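PDB 4ECN: leucine-rich repeat protein from Bacteroides thetaiotaomicron, which is of unknown function but, as an extracellular leucine-rich repeat protein, probably binds other proteins. Local coordinates for residues 160-165 with 171-176; 401-406 with 778-783; 539-544 with 570-575. All coordinates share one frame; numbering follows the deposited sequence.

Contact 1: 160-165 with 171-176; sequences VTVMNS and TELKGM
E172 turns its carboxylate to the hydroxyl of T161 through two torsions: CG lies anti to the backbone N (chi1 -171°), and a bend at chi2 (73°) folds the chain back over the neighbouring strand. T161 answers with OG1 held beside its own backbone N, and a hydrogen bond of 2.5 Å runs from OG1 to E172 OE1. The two residues form the non-hydrogen-bonded pair of an antiparallel beta hairpin, made by strands 157-164 and 170-179 in a DUF4458 domain whose family belongs to the transthyretin clan. The pairs flanking them carry the backbone ladder. V160 with L173 and V162 with T171 are each hydrogen-bonded in both directions, the shortest of the four bonds being L173 N to V160 O at 2.8 Å. The other edge of strand 157-164 is taken by strand 214-227, where T161 bonds through its backbone to V219 and A220.

The hairpin thus illustrates how two strands meet through both backbone and side chains. On the face away from the T161-E172 link, V160, V162 and L173 share their side of the sheet with T171. These three apolar side chains, and M176, which comes in from beyond a corner in the chain, all touch F135 of strand 130-139. V160 CG2 meets L173 CD1 at 3.8 Å, while V162 and T171 lie side by side, pointing the same way. The corner falls at G175, where positive phi suits glycine, and D159 OD1 accepts from its backbone N. M176, present as selenomethionine, lies nearly at right angles to V160; its terminal CE reaches both valine methyls, CG1 and CG2.

Contact 2: 401-406 with 778-783; sequences SDLLQD and LKAFGI
L403 carries this contact across to A780 and G782, and its side chain repays being followed atom by atom. The CA-CB bond of L403 is directed at strand 780-782, yet CB itself is still too far off to touch it. The first torsion (chi1 160°) puts CG anti to the backbone N, which carries the branch point outward from the helix, and only the two methyls complete the approach. CD1 comes against the side chain of A780, 3.8 Å from its CB. CD2 takes the other direction, over the backbone: L403 CD2 lies 3.5 Å from G782 CA and 3.9 Å from F781 C. Because G782 has no side chain, the methyl can rest directly on the main chain where a CB would have pointed at the helix. The two methyls thus lie along one face of the strand, one on A780 and the other on G782, and D759, Q810 and Q812 of the adjoining strands flank the same leucine.

No hydrogen bond crosses the interface. The polar work is done at the start of the helix, where S401 is the N-cap: its OG accepts from L404 N at 3.3 Å, with an angle of 161° at the hydrogen, and is also hydrogen-bonded to D759 OD2. This second bond ties the helix end to the strand beside 780-782. L404 packs instead on T732 and D734 of strand 732-734 and on N757 and D759 of strand 757-759.

F781 points the opposite way, to V760 and M758. The axis of 402-406 runs almost antiparallel to that of strand 780-782, with a closest approach of 8.7 Å. Helix 402-409 belongs to a long excursion between strands 351-353 and 452-456, which brings a helix onto the concave sheet of a leucine-rich repeat solenoid.

Contact 3: 539-544 with 570-575; sequences RLADDE and QKMVKL
A541 and M572 form the close-packed half of this contact, in which the last turn of helix 530-542 lies against the loop leading into strand 577-579 of the leucine-rich repeat solenoid. The methyl of A541 touches M572 CG at 3.8 Å, and the selenium of this selenomethionine stands 4.2 Å from the same A541 CB. The chain of M572 bends at chi3 (90°), so its terminal CE lies farther from A541 CB than the selenium does; the side chain also touches I550. M572 is the centre of an inverse gamma turn and the first residue of a type I beta turn that ends at L575.

K571 bridges the two halves. Its CB packs 3.6 Å from A541 O, and from there the chain, extended beyond CG, runs out to the solvent side, where the lysine is exposed and polar chemistry replaces apolar packing. D542 waits there as the partly exposed partner, crossing the lysine obliquely; its OD1 is also hydrogen-bonded to S568 OG, so one oxygen serves both K571 and S568, the latter in the short helix 566-569 just ahead of the loop. With an alanine in place of D542, the K571 ammonium would probably lose its counter-charge and the S568 hydroxyl this partner, and the long lysine would be free to swing. In the salt bridge itself, K571 NZ stands 2.9 Å from D542 OD1, approaching from above the carboxylate plane, 46° out of it.

The three contacts share no helix or strand, and their chemistry follows their place. Contact 1 belongs to a DUF4458 domain and joins near neighbours in sequence; backbone hydrogen bonds do most of its work, with a mostly apolar face packed on F135. Contacts 2 and 3 both belong to the leucine-rich repeat solenoid but differ in depth and reach. Contact 2 is wholly buried, purely apolar across its interface, and joins segments more than 370 residues apart; contact 3, nested within that loop, is local, partly buried and closed by a surface salt bridge. None touches another: nearest atoms of contacts 2 and 3 are about 31 Å apart, those of contacts 1 and 2 about 58 Å.

Contact 1: 160-165 with 171-176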
loop_
_atom_site.group_PDB
_atom_site.type_symbol
_atom_site.label_atom_id
_atom_site.label_comp_id
_atom_site.label_asym_id
_atom_site.label_seq_id
_atom_site.Cartn_x
_atom_site.Cartn_y
_atom_site.Cartn_z
ATOM N N VAL A 160 2.731 39.534 -3.712
ATOM C CA VAL A 160 4.181 39.381 -3.707
ATOM C C VAL A 160 4.582 38.502 -2.514
ATOM O O VAL A 160 3.972 38.538 -1.442
ATOM C CB VAL A 160 5.030 40.688 -3.775
ATOM C CG1 VAL A 160 4.500 41.643 -4.846
ATOM C CG2 VAL A 160 5.160 41.393 -2.433
ATOM N N THR A 161 5.590 37.662 -2.771
ATOM C CA THR A 161 6.271 36.810 -1.815
ATOM C C THR A 161 7.600 37.437 -1.517
ATOM O O THR A 161 8.402 37.650 -2.440
ATOM C CB THR A 161 6.447 35.361 -2.328
ATOM O OG1 THR A 161 5.281 34.910 -3.006
ATOM C CG2 THR A 161 6.876 34.386 -1.224
ATOM N N VAL A 162 7.844 37.738 -0.241
ATOM C CA VAL A 162 9.128 38.274 0.200
ATOM C C VAL A 162 9.812 37.207 0.993
ATOM O O VAL A 162 9.132 36.478 1.713
ATOM C CB VAL A 162 9.021 39.595 0.998
ATOM C CG1 VAL A 162 8.522 40.736 0.112
ATOM C CG2 VAL A 162 8.164 39.434 2.254
HETATM N N MSE A 163 11.134 37.099 0.885
HETATM C CA MSE A 163 11.876 36.116 1.675
HETATM C C MSE A 163 12.910 36.830 2.494
HETATM O O MSE A 163 13.640 37.657 1.958
HETATM C CB MSE A 163 12.527 35.050 0.787
HETATM C CG MSE A 163 13.040 33.837 1.553
HETATM SE SE MSE A 163 14.172 32.669 0.459
HETATM C CE MSE A 163 15.803 33.819 0.341
ATOM N N ASN A 164 12.961 36.534 3.796
ATOM C CA ASN A 164 13.946 37.112 4.699
ATOM C C ASN A 164 15.309 36.519 4.301
ATOM O O ASN A 164 15.506 35.306 4.332
ATOM C CB ASN A 164 13.562 36.866 6.183
ATOM C CG ASN A 164 14.508 37.484 7.206
ATOM O OD1 ASN A 164 15.740 37.288 7.183
ATOM N ND2 ASN A 164 13.949 38.189 8.181
ATOM N N SER A 165 16.214 37.381 3.872
ATOM C CA SER A 165 17.540 37.026 3.378
ATOM C C SER A 165 18.425 36.315 4.442
ATOM O O SER A 165 19.395 35.653 4.041
ATOM C CB SER A 165 18.251 38.269 2.861
ATOM O OG SER A 165 17.629 38.685 1.654
ATOM N N THR A 171 6.945 35.229 3.319
ATOM C CA THR A 171 5.700 35.879 3.744
ATOM C C THR A 171 4.939 36.236 2.492
ATOM O O THR A 171 5.523 36.781 1.563
ATOM C CB THR A 171 5.973 37.095 4.662
ATOM O OG1 THR A 171 6.555 36.635 5.891
ATOM C CG2 THR A 171 4.705 37.896 4.974
ATOM N N GLU A 172 3.659 35.881 2.435
ATOM C CA GLU A 172 2.857 36.179 1.255
ATOM C C GLU A 172 1.961 37.419 1.531
ATOM O O GLU A 172 1.295 37.491 2.566
ATOM C CB GLU A 172 2.033 34.948 0.828
ATOM C CG GLU A 172 1.333 35.112 -0.522
ATOM C CD GLU A 172 2.193 35.071 -1.773
ATOM O OE1 GLU A 172 3.151 34.265 -1.800
ATOM O OE2 GLU A 172 1.856 35.774 -2.757
ATOM N N LEU A 173 2.008 38.401 0.616
ATOM C CA LEU A 173 1.269 39.672 0.670
ATOM C C LEU A 173 0.273 39.658 -0.485
ATOM O O LEU A 173 0.638 39.895 -1.641
ATOM C CB LEU A 173 2.263 40.860 0.614
ATOM C CG LEU A 173 3.394 40.789 1.642
ATOM C CD1 LEU A 173 4.560 41.665 1.264
ATOM C CD2 LEU A 173 2.912 41.057 3.042
ATOM N N LYS A 174 -0.976 39.287 -0.176
ATOM C CA LYS A 174 -1.976 39.010 -1.193
ATOM C C LYS A 174 -2.899 40.193 -1.501
ATOM O O LYS A 174 -3.209 41.004 -0.629
ATOM C CB LYS A 174 -2.820 37.798 -0.776
ATOM C CG LYS A 174 -2.057 36.474 -0.916
ATOM C CD LYS A 174 -2.904 35.229 -0.591
ATOM C CE LYS A 174 -2.165 33.906 -0.713
ATOM N NZ LYS A 174 -1.780 33.581 -2.120
ATOM N N GLY A 175 -3.294 40.248 -2.778
ATOM C CA GLY A 175 -4.204 41.202 -3.390
ATOM C C GLY A 175 -3.956 42.670 -3.118
ATOM O O GLY A 175 -4.911 43.398 -2.841
HETATM N N MSE A 176 -2.699 43.132 -3.222
HETATM C CA MSE A 176 -2.373 44.544 -3.013
HETATM C C MSE A 176 -2.779 45.366 -4.241
HETATM O O MSE A 176 -2.497 44.935 -5.366
HETATM C CB MSE A 176 -0.885 44.731 -2.709
HETATM C CG MSE A 176 -0.430 44.101 -1.381
HETATM SE SE MSE A 176 1.483 44.356 -1.041
HETATM C CE MSE A 176 2.176 43.495 -2.631
#

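Contact 2: 401-406 with 778-783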
loop_
_atom_site.group_PDB
_atom_site.type_symbol
_atom_site.label_atom_id
_atom_site.label_comp_id
_atom_site.label_asym_id
_atom_site.label_seq_id
_atom_site.Cartn_x
_atom_site.Cartn_y
_atom_site.Cartn_z
ATOM N N SER A 401 4.383 -30.775 8.930
ATOM C CA SER A 401 4.444 -30.737 10.392
ATOM C C SER A 401 5.651 -29.959 10.854
ATOM O O SER A 401 6.638 -29.863 10.102
ATOM C CB SER A 401 4.514 -32.149 10.958
ATOM O OG SER A 401 5.707 -32.821 10.580
ATOM N N ASP A 402 5.623 -29.491 12.124
ATOM C CA ASP A 402 6.753 -28.766 12.696
ATOM C C ASP A 402 7.991 -29.642 12.633
ATOM O O ASP A 402 9.000 -29.145 12.165
ATOM C CB ASP A 402 6.470 -28.273 14.115
ATOM C CG ASP A 402 5.465 -27.120 14.177
ATOM O OD1 ASP A 402 4.610 -27.012 13.252
ATOM O OD2 ASP A 402 5.502 -26.354 15.171
ATOM N N LEU A 403 7.890 -30.956 12.929
ATOM C CA LEU A 403 9.007 -31.907 12.798
ATOM C C LEU A 403 9.672 -31.843 11.407
ATOM O O LEU A 403 10.902 -31.705 11.333
ATOM C CB LEU A 403 8.518 -33.353 13.055
ATOM C CG LEU A 403 9.390 -34.521 12.521
ATOM C CD1 LEU A 403 10.740 -34.615 13.213
ATOM C CD2 LEU A 403 8.666 -35.830 12.638
ATOM N N LEU A 404 8.860 -31.962 10.321
ATOM C CA LEU A 404 9.360 -32.027 8.948
ATOM C C LEU A 404 9.925 -30.687 8.503
ATOM O O LEU A 404 10.877 -30.666 7.731
ATOM C CB LEU A 404 8.277 -32.511 7.966
ATOM C CG LEU A 404 7.688 -33.929 8.234
ATOM C CD1 LEU A 404 6.851 -34.395 7.102
ATOM C CD2 LEU A 404 8.767 -34.961 8.455
ATOM N N GLN A 405 9.418 -29.586 9.043
ATOM C CA GLN A 405 9.939 -28.266 8.707
ATOM C C GLN A 405 11.293 -28.077 9.339
ATOM O O GLN A 405 12.207 -27.659 8.659
ATOM C CB GLN A 405 8.983 -27.162 9.143
ATOM C CG GLN A 405 7.654 -27.146 8.385
ATOM C CD GLN A 405 6.899 -25.887 8.686
ATOM O OE1 GLN A 405 7.466 -24.793 8.780
ATOM N NE2 GLN A 405 5.600 -26.005 8.805
ATOM N N ASP A 406 11.437 -28.455 10.616
ATOM C CA ASP A 406 12.675 -28.392 11.384
ATOM C C ASP A 406 13.759 -29.177 10.661
ATOM O O ASP A 406 14.823 -28.621 10.392
ATOM C CB ASP A 406 12.445 -28.923 12.806
ATOM C CG ASP A 406 11.504 -28.054 13.630
ATOM O OD1 ASP A 406 11.274 -26.870 13.235
ATOM O OD2 ASP A 406 10.993 -28.548 14.672
ATOM N N LEU A 778 17.607 -41.139 5.852
ATOM C CA LEU A 778 16.544 -40.709 6.762
ATOM C C LEU A 778 17.149 -39.881 7.886
ATOM O O LEU A 778 17.935 -40.414 8.663
ATOM C CB LEU A 778 15.750 -41.910 7.321
ATOM C CG LEU A 778 14.488 -41.574 8.168
ATOM C CD1 LEU A 778 13.362 -40.985 7.303
ATOM C CD2 LEU A 778 13.977 -42.796 8.904
ATOM N N LYS A 779 16.815 -38.570 7.936
ATOM C CA LYS A 779 17.316 -37.617 8.951
ATOM C C LYS A 779 16.283 -37.353 10.086
ATOM O O LYS A 779 16.696 -36.967 11.184
ATOM C CB LYS A 779 17.726 -36.275 8.311
ATOM C CG LYS A 779 19.064 -36.335 7.560
ATOM C CD LYS A 779 18.880 -36.021 6.086
ATOM C CE LYS A 779 20.075 -36.337 5.227
ATOM N NZ LYS A 779 19.756 -36.186 3.775
ATOM N N ALA A 780 14.962 -37.559 9.828
ATOM C CA ALA A 780 13.884 -37.331 10.803
ATOM C C ALA A 780 12.715 -38.249 10.573
ATOM O O ALA A 780 12.220 -38.372 9.443
ATOM C CB ALA A 780 13.395 -35.896 10.741
ATOM N N PHE A 781 12.231 -38.852 11.663
ATOM C CA PHE A 781 11.080 -39.724 11.593
ATOM C C PHE A 781 10.158 -39.451 12.765
ATOM O O PHE A 781 10.622 -39.344 13.889
ATOM C CB PHE A 781 11.515 -41.195 11.564
ATOM C CG PHE A 781 10.380 -42.100 11.178
ATOM C CD1 PHE A 781 9.995 -42.227 9.850
ATOM C CD2 PHE A 781 9.670 -42.794 12.145
ATOM C CE1 PHE A 781 8.927 -43.043 9.494
ATOM C CE2 PHE A 781 8.587 -43.600 11.790
ATOM C CZ PHE A 781 8.227 -43.725 10.465
ATOM N N GLY A 782 8.863 -39.353 12.496
ATOM C CA GLY A 782 7.846 -39.116 13.516
ATOM C C GLY A 782 6.706 -40.117 13.465
ATOM O O GLY A 782 6.187 -40.419 12.392
ATOM N N ILE A 783 6.334 -40.655 14.630
ATOM C CA ILE A 783 5.267 -41.625 14.816
ATOM C C ILE A 783 4.636 -41.320 16.199
ATOM O O ILE A 783 4.406 -42.208 17.010
ATOM C CB ILE A 783 5.802 -43.087 14.639
ATOM C CG1 ILE A 783 4.647 -44.131 14.648
ATOM C CG2 ILE A 783 6.917 -43.421 15.647
ATOM C CD1 ILE A 783 4.981 -45.467 14.183
#

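Contact 3: 539-544 with 570-575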
loop_
_atom_site.group_PDB
_atom_site.type_symbol
_atom_site.label_atom_id
_atom_site.label_comp_id
_atom_site.label_asym_id
_atom_site.label_seq_id
_atom_site.Cartn_x
_atom_site.Cartn_y
_atom_site.Cartn_z
ATOM N N ARG A 539 -17.607 -8.178 -20.444
ATOM C CA ARG A 539 -17.402 -6.971 -21.268
ATOM C C ARG A 539 -15.920 -6.789 -21.555
ATOM O O ARG A 539 -15.532 -6.651 -22.717
ATOM C CB ARG A 539 -17.989 -5.699 -20.628
ATOM C CG ARG A 539 -18.002 -4.545 -21.620
ATOM C CD ARG A 539 -18.484 -3.225 -21.058
ATOM N NE ARG A 539 -18.067 -2.108 -21.919
ATOM C CZ ARG A 539 -18.212 -0.818 -21.610
ATOM N NH1 ARG A 539 -18.777 -0.460 -20.460
ATOM N NH2 ARG A 539 -17.784 0.122 -22.443
ATOM N N LEU A 540 -15.111 -6.864 -20.502
ATOM C CA LEU A 540 -13.663 -6.740 -20.521
ATOM C C LEU A 540 -13.013 -7.746 -21.504
ATOM O O LEU A 540 -12.162 -7.353 -22.297
ATOM C CB LEU A 540 -13.161 -6.983 -19.092
ATOM C CG LEU A 540 -11.852 -6.352 -18.704
ATOM C CD1 LEU A 540 -11.996 -4.840 -18.542
ATOM C CD2 LEU A 540 -11.356 -6.945 -17.399
ATOM N N ALA A 541 -13.453 -9.018 -21.482
ATOM C CA ALA A 541 -12.941 -10.086 -22.350
ATOM C C ALA A 541 -13.403 -9.902 -23.800
ATOM O O ALA A 541 -12.613 -10.074 -24.727
ATOM C CB ALA A 541 -13.403 -11.433 -21.826
ATOM N N ASP A 542 -14.688 -9.538 -23.985
ATOM C CA ASP A 542 -15.314 -9.325 -25.289
ATOM C C ASP A 542 -14.786 -8.052 -25.977
ATOM O O ASP A 542 -14.738 -8.025 -27.210
ATOM C CB ASP A 542 -16.841 -9.252 -25.146
ATOM C CG ASP A 542 -17.544 -10.601 -25.025
ATOM O OD1 ASP A 542 -16.972 -11.616 -25.492
ATOM O OD2 ASP A 542 -18.722 -10.623 -24.582
ATOM N N ASP A 543 -14.374 -7.022 -25.192
ATOM C CA ASP A 543 -13.855 -5.749 -25.702
ATOM C C ASP A 543 -12.600 -6.002 -26.559
ATOM O O ASP A 543 -11.648 -6.637 -26.106
ATOM C CB ASP A 543 -13.559 -4.771 -24.550
ATOM C CG ASP A 543 -13.535 -3.319 -24.983
ATOM O OD1 ASP A 543 -12.493 -2.867 -25.447
ATOM O OD2 ASP A 543 -14.583 -2.644 -24.870
ATOM N N GLU A 544 -12.631 -5.532 -27.818
ATOM C CA GLU A 544 -11.549 -5.708 -28.799
ATOM C C GLU A 544 -10.326 -4.861 -28.423
ATOM O O GLU A 544 -9.234 -5.124 -28.943
ATOM C CB GLU A 544 -12.008 -5.361 -30.229
ATOM C CG GLU A 544 -13.360 -5.915 -30.659
ATOM C CD GLU A 544 -14.506 -4.924 -30.535
ATOM O OE1 GLU A 544 -14.852 -4.527 -29.394
ATOM O OE2 GLU A 544 -15.065 -4.545 -31.592
ATOM N N GLN A 570 -11.682 -17.069 -23.888
ATOM C CA GLN A 570 -10.726 -17.500 -24.913
ATOM C C GLN A 570 -10.091 -16.302 -25.634
ATOM O O GLN A 570 -8.979 -16.431 -26.141
ATOM C CB GLN A 570 -11.420 -18.401 -25.948
ATOM C CG GLN A 570 -11.882 -19.760 -25.419
ATOM C CD GLN A 570 -12.593 -20.589 -26.465
ATOM O OE1 GLN A 570 -12.297 -20.533 -27.658
ATOM N NE2 GLN A 570 -13.503 -21.436 -26.030
ATOM N N LYS A 571 -10.805 -15.149 -25.704
ATOM C CA LYS A 571 -10.331 -13.930 -26.370
ATOM C C LYS A 571 -9.168 -13.289 -25.587
ATOM O O LYS A 571 -8.366 -12.565 -26.185
ATOM C CB LYS A 571 -11.466 -12.913 -26.560
ATOM C CG LYS A 571 -12.658 -13.457 -27.356
ATOM C CD LYS A 571 -13.772 -12.427 -27.548
ATOM C CE LYS A 571 -15.030 -13.055 -28.096
ATOM N NZ LYS A 571 -16.150 -12.083 -28.214
HETATM N N MSE A 572 -9.048 -13.588 -24.272
HETATM C CA MSE A 572 -7.986 -13.067 -23.397
HETATM C C MSE A 572 -6.684 -13.842 -23.658
HETATM O O MSE A 572 -6.124 -14.500 -22.778
HETATM C CB MSE A 572 -8.404 -13.153 -21.923
HETATM C CG MSE A 572 -9.717 -12.467 -21.621
HETATM SE SE MSE A 572 -9.857 -12.182 -19.723
HETATM C CE MSE A 572 -9.045 -10.473 -19.627
ATOM N N VAL A 573 -6.216 -13.725 -24.892
ATOM C CA VAL A 573 -5.086 -14.391 -25.511
ATOM C C VAL A 573 -3.762 -14.130 -24.748
ATOM O O VAL A 573 -2.957 -15.056 -24.648
ATOM C CB VAL A 573 -5.034 -13.893 -26.984
ATOM C CG1 VAL A 573 -3.614 -13.759 -27.524
ATOM C CG2 VAL A 573 -5.878 -14.795 -27.878
ATOM N N LYS A 574 -3.541 -12.912 -24.219
ATOM C CA LYS A 574 -2.276 -12.593 -23.568
ATOM C C LYS A 574 -2.329 -12.704 -22.043
ATOM O O LYS A 574 -1.425 -12.183 -21.385
ATOM C CB LYS A 574 -1.826 -11.177 -23.942
ATOM C CG LYS A 574 -1.299 -11.055 -25.361
ATOM C CD LYS A 574 -0.761 -9.660 -25.670
ATOM C CE LYS A 574 0.585 -9.347 -25.053
ATOM N NZ LYS A 574 0.976 -7.931 -25.298
ATOM N N LEU A 575 -3.323 -13.410 -21.469
ATOM C CA LEU A 575 -3.438 -13.520 -20.012
ATOM C C LEU A 575 -2.330 -14.436 -19.472
ATOM O O LEU A 575 -1.996 -15.438 -20.115
ATOM C CB LEU A 575 -4.833 -14.027 -19.612
ATOM C CG LEU A 575 -5.178 -14.033 -18.110
ATOM C CD1 LEU A 575 -5.375 -12.620 -17.571
ATOM C CD2 LEU A 575 -6.432 -14.825 -17.858
#